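Local coordinates for methanol--corrinoid protein co-methyltransferase (Methanosarcina barkeri, PDB 2I2X) that transfers the methyl group of methanol to the cob(I)amide bound by its partner MtaC, using zinc, in the methanol pathway of methanogenesis, at residues E42-P47 with E84-Q89; R123-D128 with P265-G270; L161-M166 with A215-C220; I194-I199 with L255-A260. One frame throughout, in Å; residues are numbered along the deposited sequence.

Contact 1 (E42-P47 with E84-Q89). With K (potassium ion), chain S.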
loop_
_atom_site.group_PDB
_atom_site.type_symbol
_atom_site.label_atom_id
_atom_site.label_comp_id
_atom_site.label_asym_id
_atom_site.label_seq_id
_atom_site.Cartn_x
_atom_site.Cartn_y
_atom_site.Cartn_z
ATOM N N GLU A 42 -6.468 -5.411 -11.624
ATOM C CA GLU A 42 -7.276 -4.247 -12.002
ATOM C C GLU A 42 -6.953 -3.128 -11.014
ATOM O O GLU A 42 -7.328 -3.191 -9.834
ATOM C CB GLU A 42 -8.780 -4.588 -11.988
ATOM C CG GLU A 42 -9.753 -3.402 -12.331
ATOM C CD GLU A 42 -11.160 -3.839 -12.918
ATOM O OE1 GLU A 42 -11.698 -4.945 -12.612
ATOM O OE2 GLU A 42 -11.729 -3.067 -13.721
ATOM N N ILE A 43 -6.257 -2.104 -11.483
ATOM C CA ILE A 43 -5.823 -1.043 -10.580
ATOM C C ILE A 43 -6.812 0.139 -10.574
ATOM O O ILE A 43 -7.296 0.574 -11.630
ATOM C CB ILE A 43 -4.355 -0.587 -10.883
ATOM C CG1 ILE A 43 -3.862 0.453 -9.868
ATOM C CG2 ILE A 43 -4.235 -0.091 -12.339
ATOM C CD1 ILE A 43 -3.513 -0.090 -8.460
ATOM N N ASN A 44 -7.092 0.628 -9.364
ATOM C CA ASN A 44 -7.990 1.755 -9.125
ATOM C C ASN A 44 -7.221 2.888 -8.480
ATOM O O ASN A 44 -6.098 2.671 -8.014
ATOM C CB ASN A 44 -9.158 1.329 -8.257
ATOM C CG ASN A 44 -10.295 0.769 -9.081
ATOM O OD1 ASN A 44 -11.117 1.523 -9.608
ATOM N ND2 ASN A 44 -10.325 -0.549 -9.240
ATOM N N TYR A 45 -7.809 4.084 -8.482
ATOM C CA TYR A 45 -7.094 5.329 -8.144
ATOM C C TYR A 45 -8.077 6.493 -8.090
ATOM O O TYR A 45 -9.099 6.453 -8.752
ATOM C CB TYR A 45 -6.020 5.652 -9.196
ATOM C CG TYR A 45 -6.453 5.302 -10.615
ATOM C CD1 TYR A 45 -7.191 6.183 -11.382
ATOM C CD2 TYR A 45 -6.116 4.076 -11.174
ATOM C CE1 TYR A 45 -7.584 5.835 -12.677
ATOM C CE2 TYR A 45 -6.499 3.732 -12.438
ATOM C CZ TYR A 45 -7.228 4.606 -13.190
ATOM O OH TYR A 45 -7.596 4.231 -14.457
ATOM N N ALA A 46 -7.758 7.506 -7.283
ATOM C CA ALA A 46 -8.499 8.768 -7.204
ATOM C C ALA A 46 -7.451 9.891 -7.337
ATOM O O ALA A 46 -6.417 9.864 -6.655
ATOM C CB ALA A 46 -9.238 8.892 -5.869
ATOM N N PRO A 47 -7.704 10.868 -8.220
ATOM C CA PRO A 47 -6.819 12.012 -8.301
ATOM C C PRO A 47 -6.823 12.816 -7.003
ATOM O O PRO A 47 -7.691 12.628 -6.153
ATOM C CB PRO A 47 -7.379 12.823 -9.471
ATOM C CG PRO A 47 -8.772 12.368 -9.666
ATOM C CD PRO A 47 -8.833 10.943 -9.178
ATOM N N GLU A 84 -8.962 0.803 -14.007
ATOM C CA GLU A 84 -10.306 1.245 -13.780
ATOM C C GLU A 84 -10.345 2.698 -13.300
ATOM O O GLU A 84 -9.823 3.020 -12.217
ATOM C CB GLU A 84 -11.075 0.335 -12.808
ATOM C CG GLU A 84 -12.489 0.919 -12.507
ATOM C CD GLU A 84 -13.288 0.193 -11.459
ATOM O OE1 GLU A 84 -12.765 -0.738 -10.802
ATOM O OE2 GLU A 84 -14.466 0.572 -11.280
ATOM N N THR A 85 -11.004 3.548 -14.084
ATOM C CA THR A 85 -11.251 4.938 -13.708
ATOM C C THR A 85 -12.671 5.118 -13.182
ATOM O O THR A 85 -13.636 5.055 -13.951
ATOM C CB THR A 85 -11.035 5.897 -14.912
ATOM O OG1 THR A 85 -9.752 5.633 -15.507
ATOM C CG2 THR A 85 -11.081 7.342 -14.486
ATOM N N GLU A 86 -12.800 5.331 -11.876
ATOM C CA GLU A 86 -14.085 5.678 -11.288
ATOM C C GLU A 86 -14.285 7.152 -11.385
ATOM O O GLU A 86 -13.667 7.882 -10.648
ATOM C CB GLU A 86 -14.147 5.283 -9.822
ATOM C CG GLU A 86 -14.069 3.786 -9.639
ATOM C CD GLU A 86 -14.205 3.346 -8.213
ATOM O OE1 GLU A 86 -13.391 3.759 -7.355
ATOM O OE2 GLU A 86 -15.133 2.554 -7.934
ATOM N N HIS A 87 -15.184 7.592 -12.258
ATOM C CA HIS A 87 -15.483 9.020 -12.424
ATOM C C HIS A 87 -15.584 9.771 -11.104
ATOM O O HIS A 87 -16.303 9.355 -10.225
ATOM C CB HIS A 87 -16.768 9.201 -13.235
ATOM C CG HIS A 87 -16.606 8.930 -14.699
ATOM N ND1 HIS A 87 -17.455 9.451 -15.651
ATOM C CD2 HIS A 87 -15.676 8.215 -15.384
ATOM C CE1 HIS A 87 -17.071 9.056 -16.853
ATOM N NE2 HIS A 87 -15.997 8.303 -16.719
ATOM N N VAL A 88 -14.813 10.846 -10.945
ATOM C CA VAL A 88 -15.214 11.927 -10.032
ATOM C C VAL A 88 -16.497 12.530 -10.617
ATOM O O VAL A 88 -16.722 12.457 -11.830
ATOM C CB VAL A 88 -14.142 13.048 -9.878
ATOM C CG1 VAL A 88 -12.874 12.511 -9.242
ATOM C CG2 VAL A 88 -13.862 13.711 -11.205
ATOM N N GLN A 89 -17.328 13.140 -9.780
ATOM C CA GLN A 89 -18.693 13.514 -10.204
ATOM C C GLN A 89 -18.670 14.388 -11.452
ATOM O O GLN A 89 -19.520 14.233 -12.353
ATOM C CB GLN A 89 -19.473 14.181 -9.064
ATOM C CG GLN A 89 -18.853 15.498 -8.541
ATOM C CD GLN A 89 -19.142 16.721 -9.447
ATOM O OE1 GLN A 89 -20.094 16.726 -10.261
ATOM N NE2 GLN A 89 -18.307 17.755 -9.315
HETATM K K K S . -15.971 2.258 -5.766
HETATM O O HOH W 1 -10.588 4.165 -9.946
HETATM O O HOH W 2 -11.220 5.212 -7.105
#
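I43 and E84 join neighbouring parallel strands of the TIM barrel, 40-43 and 80-86, which form a beta-alpha-beta unit with helix 55-76; the contact sits at their C-terminal ends. The strand bond, E84 N to I43 O, is 2.9 Å long and nearly straight. N44 ND2 donates to E84 OE1 at 2.9 Å; the acceptor lies in the plane of the amide, but the donor comes from above the carboxylate, whose plane is turned 70° from the amide. E84 OE2 is held by T125 and K267. E42 OE2 rests against E84 CB, and its salt bridge to R123 probably offsets the closeness of the two acids; E42 OE1 is hydrogen-bonded to T285.

Y45 lays one ring face over the strand, with CZ 3.2 Å from E84 O, while its OH shares a 2.8 Å hydrogen bond with T85 OG1. With CG set between backbone N and carbonyl carbon (chi1 37°), the ring folds against strand 80-86. A leucine here would probably leave T85 without this hydroxyl partner, though still bonded to Q105, and open a gap over the E84 carbonyl. Water 1 accepts from Y45 N and, at 3.2 Å, from E86 N. E86 OE2, hydrogen-bonded by K267 NZ, binds potassium at 2.3 Å, alongside E164 and E313. With so many acids here, K267 and the metal probably share in balancing the negative charge at the barrel mouth.

Contact 2 (R123-D128 with P265-G270). With ZN (zinc ion), chain Q.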
loop_
_atom_site.group_PDB
_atom_site.type_symbol
_atom_site.label_atom_id
_atom_site.label_comp_id
_atom_site.label_asym_id
_atom_site.label_seq_id
_atom_site.Cartn_x
_atom_site.Cartn_y
_atom_site.Cartn_z
ATOM N N ARG A 123 -11.443 0.304 -18.009
ATOM C CA ARG A 123 -12.776 0.309 -17.492
ATOM C C ARG A 123 -13.061 1.686 -16.962
ATOM O O ARG A 123 -12.257 2.230 -16.188
ATOM C CB ARG A 123 -12.879 -0.675 -16.368
ATOM C CG ARG A 123 -14.191 -0.641 -15.627
ATOM C CD ARG A 123 -14.035 -1.629 -14.505
ATOM N NE ARG A 123 -15.223 -2.392 -14.316
ATOM C CZ ARG A 123 -15.260 -3.683 -14.044
ATOM N NH1 ARG A 123 -14.162 -4.409 -13.915
ATOM N NH2 ARG A 123 -16.444 -4.245 -13.900
ATOM N N HIS A 124 -14.193 2.241 -17.396
ATOM C CA HIS A 124 -14.704 3.479 -16.876
ATOM C C HIS A 124 -15.972 3.169 -16.137
ATOM O O HIS A 124 -16.848 2.480 -16.657
ATOM C CB HIS A 124 -14.996 4.465 -18.007
ATOM C CG HIS A 124 -13.954 5.527 -18.157
ATOM N ND1 HIS A 124 -12.598 5.254 -18.128
ATOM C CD2 HIS A 124 -14.065 6.864 -18.307
ATOM C CE1 HIS A 124 -11.924 6.379 -18.277
ATOM N NE2 HIS A 124 -12.789 7.371 -18.367
ATOM N N THR A 125 -16.052 3.682 -14.918
ATOM C CA THR A 125 -17.206 3.548 -14.052
ATOM C C THR A 125 -17.843 4.939 -13.902
ATOM O O THR A 125 -17.336 5.807 -13.159
ATOM C CB THR A 125 -16.763 3.009 -12.680
ATOM O OG1 THR A 125 -16.171 1.730 -12.862
ATOM C CG2 THR A 125 -17.949 2.904 -11.678
ATOM N N ILE A 126 -18.953 5.143 -14.627
ATOM C CA ILE A 126 -19.684 6.392 -14.629
ATOM C C ILE A 126 -20.197 6.603 -13.209
ATOM O O ILE A 126 -20.466 5.641 -12.487
ATOM C CB ILE A 126 -20.817 6.313 -15.697
ATOM C CG1 ILE A 126 -20.252 6.548 -17.111
ATOM C CG2 ILE A 126 -21.962 7.353 -15.465
ATOM C CD1 ILE A 126 -19.028 5.728 -17.491
ATOM N N GLY A 127 -20.270 7.854 -12.775
ATOM C CA GLY A 127 -20.978 8.164 -11.530
ATOM C C GLY A 127 -22.511 8.145 -11.624
ATOM O O GLY A 127 -23.089 8.626 -12.601
ATOM N N ASP A 128 -23.181 7.593 -10.611
ATOM C CA ASP A 128 -24.640 7.661 -10.587
ATOM C C ASP A 128 -25.027 9.053 -10.189
ATOM O O ASP A 128 -25.156 9.362 -9.013
ATOM C CB ASP A 128 -25.303 6.629 -9.664
ATOM C CG ASP A 128 -26.785 6.379 -10.042
ATOM O OD1 ASP A 128 -27.383 7.283 -10.674
ATOM O OD2 ASP A 128 -27.343 5.303 -9.702
ATOM N N PRO A 265 -16.810 -8.383 -16.749
ATOM C CA PRO A 265 -16.642 -8.704 -15.337
ATOM C C PRO A 265 -17.332 -7.710 -14.426
ATOM O O PRO A 265 -17.253 -6.516 -14.662
ATOM C CB PRO A 265 -15.126 -8.627 -15.142
ATOM C CG PRO A 265 -14.642 -7.676 -16.231
ATOM C CD PRO A 265 -15.581 -7.865 -17.380
ATOM N N GLY A 266 -18.012 -8.197 -13.391
ATOM C CA GLY A 266 -18.634 -7.317 -12.416
ATOM C C GLY A 266 -17.626 -6.481 -11.658
ATOM O O GLY A 266 -16.466 -6.847 -11.532
ATOM N N LYS A 267 -18.082 -5.357 -11.140
ATOM C CA LYS A 267 -17.279 -4.481 -10.294
ATOM C C LYS A 267 -16.690 -5.119 -9.075
ATOM O O LYS A 267 -17.345 -5.862 -8.370
ATOM C CB LYS A 267 -18.115 -3.295 -9.823
ATOM C CG LYS A 267 -18.203 -2.189 -10.858
ATOM C CD LYS A 267 -17.024 -1.280 -10.712
ATOM C CE LYS A 267 -17.156 -0.456 -9.456
ATOM N NZ LYS A 267 -15.855 0.170 -9.164
ATOM N N ASP A 268 -15.444 -4.728 -8.821
ATOM C CA ASP A 268 -14.619 -5.197 -7.713
ATOM C C ASP A 268 -15.286 -5.177 -6.343
ATOM O O ASP A 268 -15.176 -6.134 -5.581
ATOM C CB ASP A 268 -13.313 -4.393 -7.685
ATOM C CG ASP A 268 -13.543 -2.895 -7.635
ATOM O OD1 ASP A 268 -14.719 -2.452 -7.623
ATOM O OD2 ASP A 268 -12.549 -2.147 -7.587
ATOM N N CYS A 269 -15.966 -4.093 -6.016
ATOM C CA CYS A 269 -16.564 -3.972 -4.686
ATOM C C CYS A 269 -17.861 -4.784 -4.536
ATOM O O CYS A 269 -18.492 -4.784 -3.457
ATOM C CB CYS A 269 -16.784 -2.505 -4.305
ATOM S SG CYS A 269 -17.817 -1.572 -5.460
ATOM N N GLY A 270 -18.218 -5.495 -5.598
ATOM C CA GLY A 270 -19.328 -6.458 -5.571
ATOM C C GLY A 270 -18.887 -7.757 -4.916
ATOM O O GLY A 270 -18.687 -8.773 -5.585
HETATM ZN ZN ZN Q . -17.998 0.631 -4.547
#
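R123 and P265 pass in opposite senses, the arginine running out from its strand and the proline ring lying beside its end, with R123 NH1 4.0 Å from P265 CG. The guanidinium meets P265 O edge-on. The bond from R123 NH2 to that oxygen is bent to 129° and weak, and its modelled length of 2.5 Å is doubtful. The group's orientation does not rest on this bond: NH1 makes a salt bridge with E42, and NH2 also reaches S162 OG.

K267 crosses the arginine obliquely, its CG 4.1 Å from R123 NH2. Two successive bends (chi2 -86°, chi3 -72°) then curl the lysine chain back, bringing it tip to tip with T125. There K267 CD lies 3.8 Å from T125 OG1, and the methyl CG2 faces CE. The hydroxyl itself is hydrogen-bonded to E84, the acid that also forms a salt bridge with K267 NZ.

This is the mouth of the TIM barrel: strand 119-126 sends R123 and T125 inward from the wall, and the loop between helices 240-259 and 273-280 meets them; a cis peptide precedes P265. A type I turn follows from K267 to G270, closed by G270 N to K267 O at 2.9 Å. Within it D268 OD1 forms a salt bridge with K267 NZ, a weak bond at 3.2 Å, and takes another weak bond from C269 N, while OD2 is bonded to S311. The turn presents C269 SG to the zinc at 2.4 Å, where E164 and C220 are the other protein ligands.

Contact 3 (L161-M166 with A215-C220). With ZN (zinc ion), chain Q; K (potassium ion), chain S.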
loop_
_atom_site.group_PDB
_atom_site.type_symbol
_atom_site.label_atom_id
_atom_site.label_comp_id
_atom_site.label_asym_id
_atom_site.label_seq_id
_atom_site.Cartn_x
_atom_site.Cartn_y
_atom_site.Cartn_z
ATOM N N LEU A 161 -17.799 -0.943 -19.239
ATOM C CA LEU A 161 -18.676 0.082 -18.691
ATOM C C LEU A 161 -19.334 -0.417 -17.415
ATOM O O LEU A 161 -19.853 -1.528 -17.392
ATOM C CB LEU A 161 -19.757 0.465 -19.717
ATOM C CG LEU A 161 -19.311 0.886 -21.123
ATOM C CD1 LEU A 161 -20.513 1.153 -22.017
ATOM C CD2 LEU A 161 -18.394 2.114 -21.076
ATOM N N SER A 162 -19.329 0.402 -16.369
ATOM C CA SER A 162 -19.867 0.025 -15.079
ATOM C C SER A 162 -20.437 1.266 -14.414
ATOM O O SER A 162 -20.186 2.397 -14.869
ATOM C CB SER A 162 -18.738 -0.487 -14.193
ATOM O OG SER A 162 -18.475 -1.863 -14.392
ATOM N N VAL A 163 -21.181 1.052 -13.329
ATOM C CA VAL A 163 -21.644 2.126 -12.454
ATOM C C VAL A 163 -21.868 1.474 -11.113
ATOM O O VAL A 163 -22.114 0.281 -11.053
ATOM C CB VAL A 163 -23.000 2.784 -12.938
ATOM C CG1 VAL A 163 -24.037 1.748 -13.273
ATOM C CG2 VAL A 163 -23.568 3.731 -11.866
ATOM N N GLU A 164 -21.780 2.252 -10.051
ATOM C CA GLU A 164 -22.257 1.813 -8.747
ATOM C C GLU A 164 -23.597 2.504 -8.506
ATOM O O GLU A 164 -23.629 3.633 -8.024
ATOM C CB GLU A 164 -21.286 2.241 -7.655
ATOM C CG GLU A 164 -19.874 2.215 -8.109
ATOM C CD GLU A 164 -18.920 1.781 -7.022
ATOM O OE1 GLU A 164 -19.336 1.617 -5.869
ATOM O OE2 GLU A 164 -17.722 1.608 -7.312
ATOM N N SER A 165 -24.692 1.849 -8.860
ATOM C CA SER A 165 -25.984 2.549 -8.890
ATOM C C SER A 165 -26.711 2.640 -7.539
ATOM O O SER A 165 -26.462 1.842 -6.647
ATOM C CB SER A 165 -26.880 2.037 -10.015
ATOM O OG SER A 165 -27.155 0.661 -9.908
ATOM N N MET A 166 -27.595 3.626 -7.408
ATOM C CA MET A 166 -28.147 4.031 -6.131
ATOM C C MET A 166 -29.604 3.581 -5.869
ATOM O O MET A 166 -30.211 3.956 -4.850
ATOM C CB MET A 166 -28.078 5.553 -6.013
ATOM C CG MET A 166 -26.706 6.203 -6.055
ATOM S SD MET A 166 -26.858 8.045 -6.038
ATOM C CE MET A 166 -27.867 8.393 -7.495
ATOM N N ALA A 215 -20.329 -4.224 -18.572
ATOM C CA ALA A 215 -19.596 -5.053 -17.638
ATOM C C ALA A 215 -20.381 -5.504 -16.388
ATOM O O ALA A 215 -20.457 -6.696 -16.107
ATOM C CB ALA A 215 -18.266 -4.404 -17.277
ATOM N N GLY A 216 -20.955 -4.563 -15.644
ATOM C CA GLY A 216 -21.792 -4.890 -14.486
ATOM C C GLY A 216 -21.677 -3.851 -13.383
ATOM O O GLY A 216 -20.854 -2.939 -13.471
ATOM N N ASP A 217 -22.483 -4.038 -12.339
ATOM C CA ASP A 217 -22.786 -3.067 -11.263
ATOM C C ASP A 217 -22.275 -3.651 -9.933
ATOM O O ASP A 217 -21.511 -4.612 -9.932
ATOM C CB ASP A 217 -24.319 -2.930 -11.192
ATOM C CG ASP A 217 -24.791 -1.589 -10.662
ATOM O OD1 ASP A 217 -24.445 -1.200 -9.530
ATOM O OD2 ASP A 217 -25.572 -0.933 -11.376
ATOM N N THR A 218 -22.719 -3.101 -8.810
ATOM C CA THR A 218 -22.286 -3.535 -7.466
ATOM C C THR A 218 -23.258 -2.963 -6.520
ATOM O O THR A 218 -23.568 -1.759 -6.601
ATOM C CB THR A 218 -21.104 -2.697 -6.916
ATOM O OG1 THR A 218 -20.067 -2.616 -7.852
ATOM C CG2 THR A 218 -20.573 -3.247 -5.665
ATOM N N ASP A 219 -23.613 -3.758 -5.526
ATOM C CA ASP A 219 -24.404 -3.208 -4.461
ATOM C C ASP A 219 -23.670 -2.361 -3.433
ATOM O O ASP A 219 -24.076 -2.348 -2.254
ATOM C CB ASP A 219 -25.187 -4.263 -3.744
ATOM C CG ASP A 219 -26.448 -3.706 -3.160
ATOM O OD1 ASP A 219 -27.103 -2.880 -3.855
ATOM O OD2 ASP A 219 -26.771 -4.077 -2.010
ATOM N N CYS A 220 -22.622 -1.656 -3.865
ATOM C CA CYS A 220 -21.796 -0.846 -2.971
ATOM C C CYS A 220 -22.596 0.089 -2.073
ATOM O O CYS A 220 -22.343 0.189 -0.875
ATOM C CB CYS A 220 -20.836 0.012 -3.766
ATOM S SG CYS A 220 -19.327 0.413 -2.776
HETATM ZN ZN ZN Q . -17.998 0.631 -4.547
HETATM K K K S . -15.971 2.258 -5.766
HETATM O O HOH W 3 -24.108 0.602 -5.420
#
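Backbone bonding between L161 and A215 opens this contact: A215 N donates to L161 O over 3.0 Å, in the carbonyl plane. The short strands, 160-163 and 213-216, run parallel there. G216 has backbone angles that would jam any side chain against the preceding carbonyl.

Hydroxyl and carboxylate bonds then replace the regular pairing. S162 OG donates to G216 O at 2.8 Å, also in the carbonyl plane, and is met by R123. D217 grips S165 of the facing segment with both oxygens: OD1 receives S165 N along a line of 176°, and OD2 receives S165 OG at 2.7 Å, both from the syn side and somewhat out of the carboxylate plane. The anti lone pair of OD1 takes T218 N from its own segment. R253 and W200 add to this grip from outside. With an alanine in place of D217, the amides of S165 and T218 and the S165 hydroxyl would probably lose their acceptor, and R253 one of its two carboxylate mates.

A bend at chi2 (-144°) brings the E164 carboxylate round to the two metals, OE1 going to zinc at 2.1 Å and OE2 to potassium at 2.4 Å. C220 SG reaches the same zinc at 2.2 Å, and C269 supplies another ligand. Metal ligands carried just beyond the C-terminal ends of adjacent strands are the classic placement of a TIM-barrel active site.

Contact 4 (I194-I199 with L255-A260)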
loop_
_atom_site.group_PDB
_atom_site.type_symbol
_atom_site.label_atom_id
_atom_site.label_comp_id
_atom_site.label_asym_id
_atom_site.label_seq_id
_atom_site.Cartn_x
_atom_site.Cartn_y
_atom_site.Cartn_z
ATOM N N ILE A 194 -35.572 -3.240 -9.426
ATOM C CA ILE A 194 -36.366 -2.515 -10.409
ATOM C C ILE A 194 -35.472 -1.457 -11.121
ATOM O O ILE A 194 -35.485 -1.340 -12.348
ATOM C CB ILE A 194 -37.668 -1.891 -9.736
ATOM C CG1 ILE A 194 -38.680 -2.972 -9.364
ATOM C CG2 ILE A 194 -38.337 -0.869 -10.612
ATOM C CD1 ILE A 194 -39.470 -2.630 -8.121
ATOM N N ASP A 195 -34.682 -0.711 -10.353
ATOM C CA ASP A 195 -33.837 0.327 -10.950
ATOM C C ASP A 195 -32.739 -0.310 -11.798
ATOM O O ASP A 195 -32.408 0.202 -12.874
ATOM C CB ASP A 195 -33.244 1.260 -9.888
ATOM C CG ASP A 195 -32.425 2.394 -10.488
ATOM O OD1 ASP A 195 -32.996 3.338 -11.104
ATOM O OD2 ASP A 195 -31.180 2.337 -10.322
ATOM N N MET A 196 -32.222 -1.452 -11.330
ATOM C CA MET A 196 -31.165 -2.146 -12.025
ATOM C C MET A 196 -31.618 -2.526 -13.424
ATOM O O MET A 196 -30.866 -2.378 -14.383
ATOM C CB MET A 196 -30.752 -3.400 -11.267
ATOM C CG MET A 196 -29.907 -3.163 -10.054
ATOM S SD MET A 196 -28.225 -2.686 -10.452
ATOM C CE MET A 196 -27.583 -4.170 -11.219
ATOM N N GLU A 197 -32.851 -3.012 -13.552
ATOM C CA GLU A 197 -33.339 -3.366 -14.880
ATOM C C GLU A 197 -33.492 -2.187 -15.861
ATOM O O GLU A 197 -33.226 -2.346 -17.039
ATOM C CB GLU A 197 -34.612 -4.182 -14.805
ATOM C CG GLU A 197 -35.070 -4.619 -16.191
ATOM C CD GLU A 197 -36.521 -4.998 -16.256
ATOM O OE1 GLU A 197 -36.884 -5.632 -17.266
ATOM O OE2 GLU A 197 -37.281 -4.675 -15.300
ATOM N N LEU A 198 -33.891 -1.018 -15.366
ATOM C CA LEU A 198 -34.015 0.178 -16.197
ATOM C C LEU A 198 -32.656 0.501 -16.783
ATOM O O LEU A 198 -32.439 0.449 -18.002
ATOM C CB LEU A 198 -34.463 1.372 -15.346
ATOM C CG LEU A 198 -35.245 2.605 -15.856
ATOM C CD1 LEU A 198 -34.705 3.866 -15.192
ATOM C CD2 LEU A 198 -35.285 2.788 -17.372
ATOM N N ILE A 199 -31.717 0.806 -15.902
ATOM C CA ILE A 199 -30.416 1.310 -16.332
ATOM C C ILE A 199 -29.592 0.314 -17.157
ATOM O O ILE A 199 -28.977 0.698 -18.160
ATOM C CB ILE A 199 -29.634 1.864 -15.138
ATOM C CG1 ILE A 199 -29.353 0.753 -14.123
ATOM C CG2 ILE A 199 -30.442 2.991 -14.488
ATOM C CD1 ILE A 199 -28.485 1.191 -12.993
ATOM N N LEU A 255 -27.486 -9.416 -9.682
ATOM C CA LEU A 255 -27.740 -10.341 -10.772
ATOM C C LEU A 255 -28.505 -9.717 -11.954
ATOM O O LEU A 255 -28.335 -10.143 -13.093
ATOM C CB LEU A 255 -28.473 -11.571 -10.242
ATOM C CG LEU A 255 -28.917 -12.618 -11.268
ATOM C CD1 LEU A 255 -27.738 -13.319 -11.897
ATOM C CD2 LEU A 255 -29.861 -13.649 -10.658
ATOM N N VAL A 256 -29.332 -8.703 -11.679
ATOM C CA VAL A 256 -30.182 -8.069 -12.693
ATOM C C VAL A 256 -29.398 -7.489 -13.882
ATOM O O VAL A 256 -29.824 -7.627 -15.040
ATOM C CB VAL A 256 -31.156 -6.976 -12.075
ATOM C CG1 VAL A 256 -31.887 -6.227 -13.150
ATOM C CG2 VAL A 256 -32.157 -7.598 -11.111
ATOM N N ALA A 257 -28.265 -6.846 -13.600
ATOM C CA ALA A 257 -27.388 -6.327 -14.644
ATOM C C ALA A 257 -27.154 -7.358 -15.767
ATOM O O ALA A 257 -27.222 -7.034 -16.964
ATOM C CB ALA A 257 -26.076 -5.885 -14.031
ATOM N N TYR A 258 -26.910 -8.601 -15.363
ATOM C CA TYR A 258 -26.562 -9.678 -16.296
ATOM C C TYR A 258 -27.820 -10.167 -17.021
ATOM O O TYR A 258 -27.827 -10.347 -18.249
ATOM C CB TYR A 258 -25.767 -10.786 -15.551
ATOM C CG TYR A 258 -24.615 -10.118 -14.812
ATOM C CD1 TYR A 258 -23.458 -9.686 -15.500
ATOM C CD2 TYR A 258 -24.746 -9.775 -13.471
ATOM C CE1 TYR A 258 -22.451 -8.982 -14.840
ATOM C CE2 TYR A 258 -23.765 -9.080 -12.821
ATOM C CZ TYR A 258 -22.617 -8.688 -13.497
ATOM O OH TYR A 258 -21.650 -7.996 -12.788
ATOM N N GLU A 259 -28.901 -10.320 -16.255
ATOM C CA GLU A 259 -30.211 -10.626 -16.822
ATOM C C GLU A 259 -30.527 -9.617 -17.904
ATOM O O GLU A 259 -31.055 -9.969 -18.943
ATOM C CB GLU A 259 -31.275 -10.640 -15.717
ATOM C CG GLU A 259 -31.201 -11.927 -14.921
ATOM C CD GLU A 259 -32.046 -11.963 -13.670
ATOM O OE1 GLU A 259 -32.407 -10.886 -13.132
ATOM O OE2 GLU A 259 -32.330 -13.095 -13.205
ATOM N N ALA A 260 -30.138 -8.365 -17.675
ATOM C CA ALA A 260 -30.536 -7.286 -18.557
ATOM C C ALA A 260 -29.478 -6.961 -19.573
ATOM O O ALA A 260 -29.522 -5.912 -20.205
ATOM C CB ALA A 260 -30.903 -6.034 -17.751
#
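Around M196 and V256 two helical segments run roughly the same way, 194-199 and 255-259, their axes 34° apart and 8.5 Å from each other at closest approach. They belong to helices 181-210 and 240-259, neighbours in the outer layer of the TIM barrel, and the contact fills the seam between them with apolar groups; no polar bond links the two segments.

V256 is the piece that enters the seam. Its CG1, anti to the backbone N, is directed at the facing helix and lies 3.6 Å from M196 CB. The same methyl comes up against the backbone at E197 N and touches E197 CB at 3.8 Å. S193, one turn earlier on that helix, packs on V256 as well.

M196 covers the next position along. Its chain bends twice beyond CG (chi2 -73°, chi3 -66°), which carries the methyl CE across to A257 CB at 3.6 Å. The methionine thus spans from V256 to A257 while its inner side meets D217 of the loop after strand 213-216. E197 lends only its base to the seam: the extended chain leads its carboxylate away from helix 240-259, and OE1 takes a weak hydrogen bond from A3. W200 continues the seam against A257 and A260. At the far end A260, the first residue to leave helical angles, sets its CB 4.4 Å from E197 O.

All four contacts are largely buried, yet their depth differs: contacts 2 and 3 lie nearest the middle of the chain, whereas the centres of contacts 1 and 4 lie about 14 Å from the centre of the chain. Contacts 1 to 3 share one parallel sheet and its metal-bearing mouth, and their chemistry is of charges, amides and metal ligands. Zinc is common to contacts 2 and 3, potassium to contacts 1 and 3, and K267 ties all three together by salt bridges to E84 and E164. Contact 4 stands in the helical layer outside, where alkyl groups replace ions; it still borders contact 3, since M196 packs on D217 and Y258 against G216.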